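Local structure of abhydrolase domain-containing protein (5H3H) at residues B[31-39]-B[173-184]; B[139-150]-B[189-198]. The protein is an esterase of the alpha/beta hydrolase fold that probably also acts as a perhydrolase, cleaving esters probably through a serine nucleophile. One frame throughout, in Å; residues are numbered along the deposited sequence.

Contact 1. Residues B[31-39]-B[173-184]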
loop_
_atom_site.group_PDB
_atom_site.type_symbol
_atom_site.label_atom_id
_atom_site.label_comp_id
_atom_site.label_asym_id
_atom_site.label_seq_id
_atom_site.Cartn_x
_atom_site.Cartn_y
_atom_site.Cartn_z
ATOM N N PRO B 31 21.716 -1.441 -17.384
ATOM C CA PRO B 31 21.193 -2.792 -17.577
ATOM C C PRO B 31 22.189 -3.769 -16.988
ATOM O O PRO B 31 22.704 -4.669 -17.656
ATOM C CB PRO B 31 21.084 -2.885 -19.081
ATOM C CG PRO B 31 22.269 -2.039 -19.552
ATOM C CD PRO B 31 22.681 -1.125 -18.459
ATOM N N ALA B 32 22.480 -3.580 -15.694
ATOM C CA ALA B 32 23.558 -4.317 -15.070
ATOM C C ALA B 32 22.954 -5.525 -14.286
ATOM O O ALA B 32 22.019 -6.202 -14.787
ATOM C CB ALA B 32 24.349 -3.392 -14.194
ATOM N N ASN B 33 23.519 -5.807 -13.112
ATOM C CA ASN B 33 22.950 -6.780 -12.150
ATOM C C ASN B 33 23.448 -6.467 -10.739
ATOM O O ASN B 33 24.228 -5.544 -10.586
ATOM C CB ASN B 33 23.203 -8.250 -12.554
ATOM C CG ASN B 33 24.666 -8.597 -12.657
ATOM O OD1 ASN B 33 25.382 -8.558 -11.674
ATOM N ND2 ASN B 33 25.097 -9.004 -13.842
ATOM N N ASN B 34 22.976 -7.218 -9.726
ATOM C CA ASN B 34 23.362 -6.979 -8.315
ATOM C C ASN B 34 24.853 -6.911 -8.058
ATOM O O ASN B 34 25.296 -6.268 -7.090
ATOM C CB ASN B 34 22.691 -8.018 -7.366
ATOM C CG ASN B 34 23.536 -9.240 -7.124
ATOM O OD1 ASN B 34 23.550 -10.238 -7.927
ATOM N ND2 ASN B 34 24.254 -9.213 -6.020
ATOM N N ASN B 35 25.656 -7.578 -8.890
ATOM C CA ASN B 35 27.099 -7.517 -8.769
ATOM C C ASN B 35 27.674 -6.106 -8.894
ATOM O O ASN B 35 28.753 -5.882 -8.425
ATOM C CB ASN B 35 27.863 -8.462 -9.754
ATOM C CG ASN B 35 27.678 -9.920 -9.430
ATOM O OD1 ASN B 35 27.721 -10.315 -8.276
ATOM N ND2 ASN B 35 27.475 -10.745 -10.461
ATOM N N MET B 36 26.967 -5.153 -9.469
ATOM C CA MET B 36 27.523 -3.773 -9.492
ATOM C C MET B 36 27.726 -3.202 -8.069
ATOM O O MET B 36 28.397 -2.212 -7.922
ATOM C CB MET B 36 26.646 -2.802 -10.264
ATOM C CG MET B 36 25.337 -2.525 -9.612
ATOM S SD MET B 36 24.235 -1.458 -10.539
ATOM C CE MET B 36 23.961 -0.219 -9.316
ATOM N N PHE B 37 27.115 -3.810 -7.050
ATOM C CA PHE B 37 27.204 -3.304 -5.676
ATOM C C PHE B 37 28.349 -3.952 -4.895
ATOM O O PHE B 37 28.444 -3.766 -3.657
ATOM C CB PHE B 37 25.886 -3.577 -4.926
ATOM C CG PHE B 37 24.712 -2.805 -5.438
ATOM C CD1 PHE B 37 24.717 -1.407 -5.411
ATOM C CD2 PHE B 37 23.594 -3.458 -5.951
ATOM C CE1 PHE B 37 23.622 -0.688 -5.866
ATOM C CE2 PHE B 37 22.505 -2.755 -6.424
ATOM C CZ PHE B 37 22.506 -1.335 -6.356
ATOM N N GLU B 38 29.212 -4.716 -5.555
ATOM C CA GLU B 38 30.186 -5.521 -4.813
ATOM C C GLU B 38 31.017 -4.763 -3.754
ATOM O O GLU B 38 31.201 -5.287 -2.666
ATOM C CB GLU B 38 31.088 -6.342 -5.748
ATOM C CG GLU B 38 32.431 -5.743 -6.162
ATOM C CD GLU B 38 33.256 -6.719 -7.023
ATOM O OE1 GLU B 38 32.650 -7.610 -7.697
ATOM O OE2 GLU B 38 34.496 -6.644 -6.993
ATOM N N TYR B 39 31.518 -3.557 -4.109
ATOM C CA TYR B 39 32.327 -2.708 -3.207
ATOM C C TYR B 39 31.562 -2.275 -1.932
ATOM O O TYR B 39 32.152 -2.164 -0.862
ATOM C CB TYR B 39 32.956 -1.501 -3.976
ATOM C CG TYR B 39 33.881 -2.001 -5.039
ATOM C CD1 TYR B 39 35.111 -2.532 -4.694
ATOM C CD2 TYR B 39 33.438 -2.152 -6.370
ATOM C CE1 TYR B 39 35.928 -3.134 -5.643
ATOM C CE2 TYR B 39 34.248 -2.740 -7.315
ATOM C CZ TYR B 39 35.501 -3.233 -6.947
ATOM O OH TYR B 39 36.341 -3.838 -7.875
ATOM N N LEU B 173 38.694 -2.422 -14.492
ATOM C CA LEU B 173 37.469 -2.074 -13.805
ATOM C C LEU B 173 36.311 -1.755 -14.781
ATOM O O LEU B 173 35.226 -2.233 -14.598
ATOM C CB LEU B 173 37.580 -0.896 -12.845
ATOM C CG LEU B 173 37.208 -0.919 -11.374
ATOM C CD1 LEU B 173 36.754 0.423 -10.802
ATOM C CD2 LEU B 173 36.288 -2.068 -10.917
ATOM N N GLN B 174 36.568 -0.930 -15.783
ATOM C CA GLN B 174 35.567 -0.651 -16.801
ATOM C C GLN B 174 35.107 -1.906 -17.511
ATOM O O GLN B 174 33.927 -2.023 -17.781
ATOM C CB GLN B 174 36.050 0.331 -17.842
ATOM C CG GLN B 174 36.194 1.763 -17.381
ATOM C CD GLN B 174 36.664 2.697 -18.513
ATOM O OE1 GLN B 174 36.019 2.806 -19.572
ATOM N NE2 GLN B 174 37.769 3.396 -18.284
ATOM N N GLN B 175 36.022 -2.842 -17.825
ATOM C CA GLN B 175 35.636 -4.050 -18.528
ATOM C C GLN B 175 34.735 -4.938 -17.661
ATOM O O GLN B 175 33.789 -5.572 -18.149
ATOM C CB GLN B 175 36.846 -4.835 -18.977
ATOM C CG GLN B 175 36.553 -6.012 -19.921
ATOM C CD GLN B 175 36.043 -5.600 -21.330
ATOM O OE1 GLN B 175 36.457 -4.599 -21.891
ATOM N NE2 GLN B 175 35.111 -6.386 -21.884
ATOM N N TRP B 176 35.079 -5.030 -16.394
ATOM C CA TRP B 176 34.225 -5.712 -15.445
ATOM C C TRP B 176 32.788 -5.177 -15.514
ATOM O O TRP B 176 31.831 -5.949 -15.524
ATOM C CB TRP B 176 34.834 -5.643 -14.017
ATOM C CG TRP B 176 33.849 -5.988 -12.938
ATOM C CD1 TRP B 176 33.404 -7.256 -12.578
ATOM C CD2 TRP B 176 33.153 -5.082 -12.123
ATOM N NE1 TRP B 176 32.462 -7.155 -11.625
ATOM C CE2 TRP B 176 32.315 -5.837 -11.283
ATOM C CE3 TRP B 176 33.136 -3.689 -12.022
ATOM C CZ2 TRP B 176 31.444 -5.237 -10.340
ATOM C CZ3 TRP B 176 32.306 -3.085 -11.049
ATOM C CH2 TRP B 176 31.441 -3.883 -10.238
ATOM N N PHE B 177 32.651 -3.863 -15.465
ATOM C CA PHE B 177 31.359 -3.225 -15.396
ATOM C C PHE B 177 30.591 -3.406 -16.686
ATOM O O PHE B 177 29.393 -3.731 -16.667
ATOM C CB PHE B 177 31.459 -1.763 -14.955
ATOM C CG PHE B 177 30.129 -1.129 -14.768
ATOM C CD1 PHE B 177 29.359 -1.444 -13.641
ATOM C CD2 PHE B 177 29.606 -0.290 -15.734
ATOM C CE1 PHE B 177 28.090 -0.898 -13.464
ATOM C CE2 PHE B 177 28.349 0.292 -15.546
ATOM C CZ PHE B 177 27.588 -0.023 -14.415
ATOM N N HIS B 178 31.296 -3.224 -17.800
ATOM C CA HIS B 178 30.753 -3.557 -19.117
ATOM C C HIS B 178 30.180 -4.994 -19.212
ATOM O O HIS B 178 29.023 -5.203 -19.621
ATOM C CB HIS B 178 31.845 -3.359 -20.137
ATOM C CG HIS B 178 31.393 -3.581 -21.538
ATOM N ND1 HIS B 178 31.690 -4.714 -22.242
ATOM C CD2 HIS B 178 30.617 -2.833 -22.352
ATOM C CE1 HIS B 178 31.155 -4.644 -23.445
ATOM N NE2 HIS B 178 30.515 -3.503 -23.539
ATOM N N ASN B 179 30.977 -5.983 -18.779
ATOM C CA ASN B 179 30.560 -7.369 -18.863
ATOM C C ASN B 179 29.332 -7.696 -17.981
ATOM O O ASN B 179 28.554 -8.583 -18.374
ATOM C CB ASN B 179 31.702 -8.316 -18.549
ATOM C CG ASN B 179 32.748 -8.374 -19.640
ATOM O OD1 ASN B 179 32.560 -7.913 -20.770
ATOM N ND2 ASN B 179 33.853 -8.967 -19.321
ATOM N N LEU B 180 29.121 -6.946 -16.864
ATOM C CA LEU B 180 27.909 -7.086 -16.051
ATOM C C LEU B 180 26.671 -6.760 -16.894
ATOM O O LEU B 180 25.641 -7.386 -16.743
ATOM C CB LEU B 180 27.875 -6.108 -14.871
ATOM C CG LEU B 180 28.957 -6.118 -13.830
ATOM C CD1 LEU B 180 28.614 -5.018 -12.831
ATOM C CD2 LEU B 180 29.055 -7.505 -13.225
ATOM N N SER B 181 26.787 -5.774 -17.791
ATOM C CA SER B 181 25.729 -5.444 -18.659
ATOM C C SER B 181 25.603 -6.338 -19.869
ATOM O O SER B 181 24.485 -6.584 -20.303
ATOM C CB SER B 181 25.792 -3.965 -19.083
ATOM O OG SER B 181 25.403 -3.101 -17.973
ATOM N N VAL B 182 26.700 -6.871 -20.392
ATOM C CA VAL B 182 26.596 -7.774 -21.551
ATOM C C VAL B 182 25.887 -9.087 -21.196
ATOM O O VAL B 182 25.141 -9.586 -22.003
ATOM C CB VAL B 182 27.904 -8.050 -22.277
ATOM C CG1 VAL B 182 28.653 -6.755 -22.620
ATOM C CG2 VAL B 182 28.755 -8.972 -21.495
ATOM N N ASP B 183 26.001 -9.505 -19.939
ATOM C CA ASP B 183 25.251 -10.617 -19.365
ATOM C C ASP B 183 23.739 -10.478 -19.407
ATOM O O ASP B 183 23.020 -11.478 -19.435
ATOM C CB ASP B 183 25.677 -10.807 -17.882
ATOM C CG ASP B 183 24.874 -11.884 -17.174
ATOM O OD1 ASP B 183 25.206 -13.085 -17.290
ATOM O OD2 ASP B 183 23.865 -11.541 -16.533
ATOM N N ALA B 184 23.247 -9.275 -19.396
ATOM C CA ALA B 184 21.853 -9.021 -19.415
ATOM C C ALA B 184 21.208 -9.638 -20.683
ATOM O O ALA B 184 21.824 -9.720 -21.767
ATOM C CB ALA B 184 21.615 -7.540 -19.344
HETATM O O HOH W 1 22.992 -8.446 -16.273
#
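Ala32 and Ser181 bring the two backbones closest, with their CA atoms 4.3 Å apart, and the chains then diverge to 7.1 Å between the CA atoms of Met36 and Phe177. Pro31 follows a cis peptide bond. Its carbonyl O takes a weak hydrogen bond from Ser181 OG and also meets Ser181 CA in a CA-H...O contact. Asn33 OD1 accepts from Asn35 N at 3.0 Å, in the carbonyl plane, which closes an Asx turn at the start of the 3-10 segment 34-37. Asn33 CG sits between its own backbone N and carbonyl carbon (chi1 60°), and this sends ND2 toward Leu180 O. ND2 donates to a water that lies 2.9 Å from both Ala32 O and Leu180 O. An alanine at Asn33 would take away the amide, so the turn is likely to lose its side-chain acceptor and the water one of its partners.

Leu180 packs against Asn35 and Met36. Its CD1 lies 3.7 Å from Met36 CA and also over one face of the Trp176 ring, toward its rim, while CD2 meets Asn35 CB. Trp176 is swung out with CG opposite its backbone N (chi1 164°). Its CZ2 edge meets Asn35 O at 3.4 Å, near the ring plane. The edge of Tyr39 points toward the face of Trp176, an offset edge-to-face pair with planes at 84°. Tyr39 OH touches Leu173 CD2. Met36 CB meets the edge of Phe177, whose ring also packs against Phe164 and Phe165. Beside this apolar body, the water links Asn33 ND2 with the carbonyl oxygens of Ala32 and Leu180, so buried polar atoms at this end have a partner.

Contact 2. Residues B[139-150]-B[189-198]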
loop_
_atom_site.group_PDB
_atom_site.type_symbol
_atom_site.label_atom_id
_atom_site.label_comp_id
_atom_site.label_asym_id
_atom_site.label_seq_id
_atom_site.Cartn_x
_atom_site.Cartn_y
_atom_site.Cartn_z
ATOM N N LYS B 139 11.951 11.371 -24.655
ATOM C CA LYS B 139 11.523 10.067 -25.132
ATOM C C LYS B 139 12.219 9.579 -26.389
ATOM O O LYS B 139 12.455 8.355 -26.559
ATOM C CB LYS B 139 10.033 10.066 -25.419
ATOM C CG LYS B 139 9.258 9.594 -24.247
ATOM C CD LYS B 139 7.802 9.531 -24.610
ATOM C CE LYS B 139 7.001 8.999 -23.441
ATOM N NZ LYS B 139 5.562 9.131 -23.772
ATOM N N ASP B 140 12.530 10.497 -27.292
ATOM C CA ASP B 140 13.175 10.093 -28.536
ATOM C C ASP B 140 14.656 9.681 -28.281
ATOM O O ASP B 140 15.145 8.731 -28.936
ATOM C CB ASP B 140 12.959 11.153 -29.649
ATOM C CG ASP B 140 11.439 11.444 -29.938
ATOM O OD1 ASP B 140 10.539 10.618 -29.619
ATOM O OD2 ASP B 140 11.132 12.530 -30.490
ATOM N N GLU B 141 15.339 10.304 -27.306
ATOM C CA GLU B 141 16.668 9.794 -26.915
ATOM C C GLU B 141 16.667 8.338 -26.392
ATOM O O GLU B 141 17.615 7.627 -26.603
ATOM C CB GLU B 141 17.414 10.718 -25.957
ATOM C CG GLU B 141 17.959 11.963 -26.663
ATOM C CD GLU B 141 18.255 13.157 -25.762
ATOM O OE1 GLU B 141 19.030 14.044 -26.193
ATOM O OE2 GLU B 141 17.706 13.266 -24.662
ATOM N N VAL B 142 15.619 7.903 -25.721
ATOM C CA VAL B 142 15.606 6.524 -25.211
ATOM C C VAL B 142 15.246 5.530 -26.316
ATOM O O VAL B 142 15.785 4.405 -26.376
ATOM C CB VAL B 142 14.699 6.348 -23.952
ATOM C CG1 VAL B 142 15.194 7.175 -22.762
ATOM C CG2 VAL B 142 13.286 6.763 -24.238
ATOM N N ASP B 143 14.330 5.927 -27.192
ATOM C CA ASP B 143 14.109 5.188 -28.445
ATOM C C ASP B 143 15.398 4.983 -29.246
ATOM O O ASP B 143 15.611 3.894 -29.745
ATOM C CB ASP B 143 13.046 5.857 -29.324
ATOM C CG ASP B 143 11.625 5.694 -28.769
ATOM O OD1 ASP B 143 11.292 4.623 -28.190
ATOM O OD2 ASP B 143 10.819 6.640 -28.944
ATOM N N ALA B 144 16.263 5.991 -29.274
ATOM C CA ALA B 144 17.588 5.882 -29.886
ATOM C C ALA B 144 18.440 4.776 -29.248
ATOM O O ALA B 144 19.069 4.003 -29.967
ATOM C CB ALA B 144 18.345 7.207 -29.828
ATOM N N LEU B 145 18.458 4.696 -27.911
ATOM C CA LEU B 145 19.126 3.591 -27.237
ATOM C C LEU B 145 18.536 2.223 -27.537
ATOM O O LEU B 145 19.278 1.223 -27.719
ATOM C CB LEU B 145 19.122 3.796 -25.721
ATOM C CG LEU B 145 20.074 4.808 -25.130
ATOM C CD1 LEU B 145 19.868 4.863 -23.634
ATOM C CD2 LEU B 145 21.516 4.525 -25.445
ATOM N N ILE B 146 17.213 2.158 -27.565
ATOM C CA ILE B 146 16.523 0.921 -27.886
ATOM C C ILE B 146 16.872 0.439 -29.318
ATOM O O ILE B 146 17.168 -0.743 -29.542
ATOM C CB ILE B 146 15.028 1.090 -27.699
ATOM C CG1 ILE B 146 14.686 1.284 -26.196
ATOM C CG2 ILE B 146 14.265 -0.105 -28.243
ATOM C CD1 ILE B 146 13.399 2.039 -26.002
ATOM N N GLU B 147 16.927 1.385 -30.233
ATOM C CA GLU B 147 17.230 1.110 -31.649
ATOM C C GLU B 147 18.621 0.560 -31.758
ATOM O O GLU B 147 18.812 -0.438 -32.430
ATOM C CB GLU B 147 17.066 2.365 -32.532
ATOM C CG GLU B 147 18.326 2.991 -33.188
ATOM C CD GLU B 147 18.186 4.490 -33.297
ATOM O OE1 GLU B 147 19.118 5.176 -32.829
ATOM O OE2 GLU B 147 17.127 4.974 -33.800
ATOM N N ASP B 148 19.556 1.205 -31.058
ATOM C CA ASP B 148 20.958 0.769 -30.975
ATOM C C ASP B 148 21.091 -0.637 -30.337
ATOM O O ASP B 148 21.838 -1.466 -30.857
ATOM C CB ASP B 148 21.784 1.800 -30.225
ATOM C CG ASP B 148 22.012 3.079 -31.041
ATOM O OD1 ASP B 148 21.739 3.040 -32.269
ATOM O OD2 ASP B 148 22.448 4.102 -30.452
ATOM N N THR B 149 20.366 -0.919 -29.248
ATOM C CA THR B 149 20.433 -2.298 -28.698
ATOM C C THR B 149 19.937 -3.383 -29.647
ATOM O O THR B 149 20.464 -4.547 -29.645
ATOM C CB THR B 149 20.036 -2.469 -27.153
ATOM O OG1 THR B 149 19.245 -3.662 -26.873
ATOM C CG2 THR B 149 19.574 -1.276 -26.484
ATOM N N LYS B 150 18.994 -3.029 -30.531
ATOM C CA LYS B 150 18.492 -3.978 -31.530
ATOM C C LYS B 150 19.446 -4.280 -32.724
ATOM O O LYS B 150 19.198 -5.174 -33.479
ATOM C CB LYS B 150 17.085 -3.611 -32.015
ATOM C CG LYS B 150 15.985 -4.159 -31.148
ATOM C CD LYS B 150 14.955 -3.113 -30.715
ATOM C CE LYS B 150 14.122 -2.515 -31.818
ATOM N NZ LYS B 150 12.700 -2.252 -31.381
ATOM N N THR B 189 16.678 -5.938 -21.527
ATOM C CA THR B 189 17.285 -4.652 -21.697
ATOM C C THR B 189 16.342 -3.761 -22.509
ATOM O O THR B 189 16.085 -2.643 -22.102
ATOM C CB THR B 189 18.668 -4.757 -22.346
ATOM O OG1 THR B 189 19.533 -5.479 -21.470
ATOM C CG2 THR B 189 19.259 -3.400 -22.676
ATOM N N ILE B 190 15.799 -4.268 -23.610
ATOM C CA ILE B 190 14.853 -3.452 -24.405
ATOM C C ILE B 190 13.562 -3.087 -23.652
ATOM O O ILE B 190 13.200 -1.923 -23.573
ATOM C CB ILE B 190 14.555 -4.142 -25.733
ATOM C CG1 ILE B 190 15.824 -4.023 -26.617
ATOM C CG2 ILE B 190 13.290 -3.616 -26.374
ATOM C CD1 ILE B 190 15.834 -5.010 -27.743
ATOM N N GLN B 191 12.864 -4.083 -23.141
ATOM C CA GLN B 191 11.610 -3.873 -22.403
ATOM C C GLN B 191 11.765 -2.941 -21.183
ATOM O O GLN B 191 10.904 -2.070 -20.961
ATOM C CB GLN B 191 10.979 -5.224 -21.987
ATOM C CG GLN B 191 10.614 -6.212 -23.124
ATOM C CD GLN B 191 9.640 -5.686 -24.159
ATOM O OE1 GLN B 191 9.980 -4.864 -25.022
ATOM N NE2 GLN B 191 8.436 -6.173 -24.093
ATOM N N SER B 192 12.894 -2.999 -20.459
ATOM C CA SER B 192 13.126 -2.070 -19.346
ATOM C C SER B 192 13.403 -0.667 -19.801
ATOM O O SER B 192 13.033 0.261 -19.092
ATOM C CB SER B 192 14.302 -2.480 -18.462
ATOM O OG SER B 192 14.156 -3.752 -17.881
ATOM N N ALA B 193 14.125 -0.495 -20.920
ATOM C CA ALA B 193 14.239 0.832 -21.598
ATOM C C ALA B 193 12.896 1.449 -21.939
ATOM O O ALA B 193 12.738 2.640 -21.780
ATOM C CB ALA B 193 15.086 0.740 -22.869
ATOM N N ILE B 194 11.919 0.637 -22.351
ATOM C CA ILE B 194 10.547 1.104 -22.637
ATOM C C ILE B 194 9.852 1.607 -21.339
ATOM O O ILE B 194 9.196 2.632 -21.350
ATOM C CB ILE B 194 9.739 0.006 -23.370
ATOM C CG1 ILE B 194 10.251 -0.097 -24.805
ATOM C CG2 ILE B 194 8.200 0.204 -23.281
ATOM C CD1 ILE B 194 9.573 -1.180 -25.629
ATOM N N ALA B 195 10.011 0.872 -20.247
ATOM C CA ALA B 195 9.525 1.300 -18.939
ATOM C C ALA B 195 10.260 2.572 -18.498
ATOM O O ALA B 195 9.629 3.533 -18.010
ATOM C CB ALA B 195 9.710 0.175 -17.942
ATOM N N LEU B 196 11.579 2.612 -18.686
ATOM C CA LEU B 196 12.313 3.868 -18.425
ATOM C C LEU B 196 11.719 5.015 -19.217
ATOM O O LEU B 196 11.535 6.124 -18.693
ATOM C CB LEU B 196 13.829 3.792 -18.655
ATOM C CG LEU B 196 14.626 3.129 -17.533
ATOM C CD1 LEU B 196 15.923 2.562 -18.093
ATOM C CD2 LEU B 196 14.886 4.054 -16.357
ATOM N N ARG B 197 11.348 4.751 -20.465
ATOM C CA ARG B 197 10.879 5.839 -21.247
ATOM C C ARG B 197 9.551 6.364 -20.713
ATOM O O ARG B 197 9.348 7.568 -20.668
ATOM C CB ARG B 197 10.832 5.474 -22.744
ATOM C CG ARG B 197 9.639 4.816 -23.351
ATOM C CD ARG B 197 9.231 5.529 -24.669
ATOM N NE ARG B 197 9.494 4.701 -25.821
ATOM C CZ ARG B 197 8.771 3.654 -26.219
ATOM N NH1 ARG B 197 7.693 3.235 -25.554
ATOM N NH2 ARG B 197 9.162 3.013 -27.297
ATOM N N ASP B 198 8.693 5.451 -20.270
ATOM C CA ASP B 198 7.259 5.745 -20.131
ATOM C C ASP B 198 6.772 5.940 -18.704
ATOM O O ASP B 198 5.750 6.588 -18.517
ATOM C CB ASP B 198 6.418 4.632 -20.730
ATOM C CG ASP B 198 6.461 4.581 -22.247
ATOM O OD1 ASP B 198 6.900 5.531 -22.948
ATOM O OD2 ASP B 198 6.053 3.538 -22.767
#
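Two helices of the region inserted between strands 114-120 and 211-217 of the alpha/beta hydrolase fold pair here. Helix 139-149 and the 189-198 part of helix 186-198 run antiparallel at 176°, with axes 9.5 Å apart. Ile146 and Ala193 form the middle. Ile146 CG1 presses on Ala193 CB at 3.4 Å, tighter than usual carbon contact. The CD1 end of Ile146 reaches Ile194 CG1, and its CG2 branch meets Ile190 CG2 at 4.1 Å. The other branch of Ile190 carries CD1 to the bent chain of Lys150, at CG.

A salt-bridge network closes the opposite end. Arg197 grips Asp143 side-on, with NE at 3.0 Å and NH2 at 2.8 Å from the single oxygen OD1. Arg197 CG lies between its backbone N and carbonyl carbon (chi1 87°), and the chain bends beyond it to bring both nitrogens there. OD1 lies in the guanidinium plane, although the carboxylate is turned 65° from it. The NH2 bond uses the syn lone pair of OD1. Arg197 NH1 also donates to Asp198 OD2 at 3.2 Å, so two carboxylates probably limit the rotation of the guanidinium. Ile194 CG1 lies against one of its faces, toward the rim. Lys139 adds a long salt bridge from NZ to Asp198 OD1.

Helix 153-164 packs on helix 139-149 through Met156, which meets Leu145, Asp148 and Thr149. On helix 186-198, Leu196 touches the bound ethaneperoxoic acid and packs on Met97 of helix 97-109 and Tyr71 of helix 71-85. The pair therefore lies beside the ligand pocket, next to helices that flank the central sheet.

How the contacts relate
Contacts 1 and 2 lie on either side of the junction between helix 171-182 and helix 186-198, which follow each other in the chain. Their centres are 19 Å apart. They touch there: Thr189 OG1 is 3.6 Å from Ala184 CB and 3.9 Å from Pro31 CB. Both lie close to the bound ethaneperoxoic acid. The side chain of Pro31 in contact 1 lies about 5 Å from the ligand, and Leu196 in contact 2 touches it. Trp30, of the ligand pocket, donates from NE1 to Thr189 O. The pocket also holds Ser96 and His248, which with Asp220 are arranged like a catalytic triad, as expected in this family.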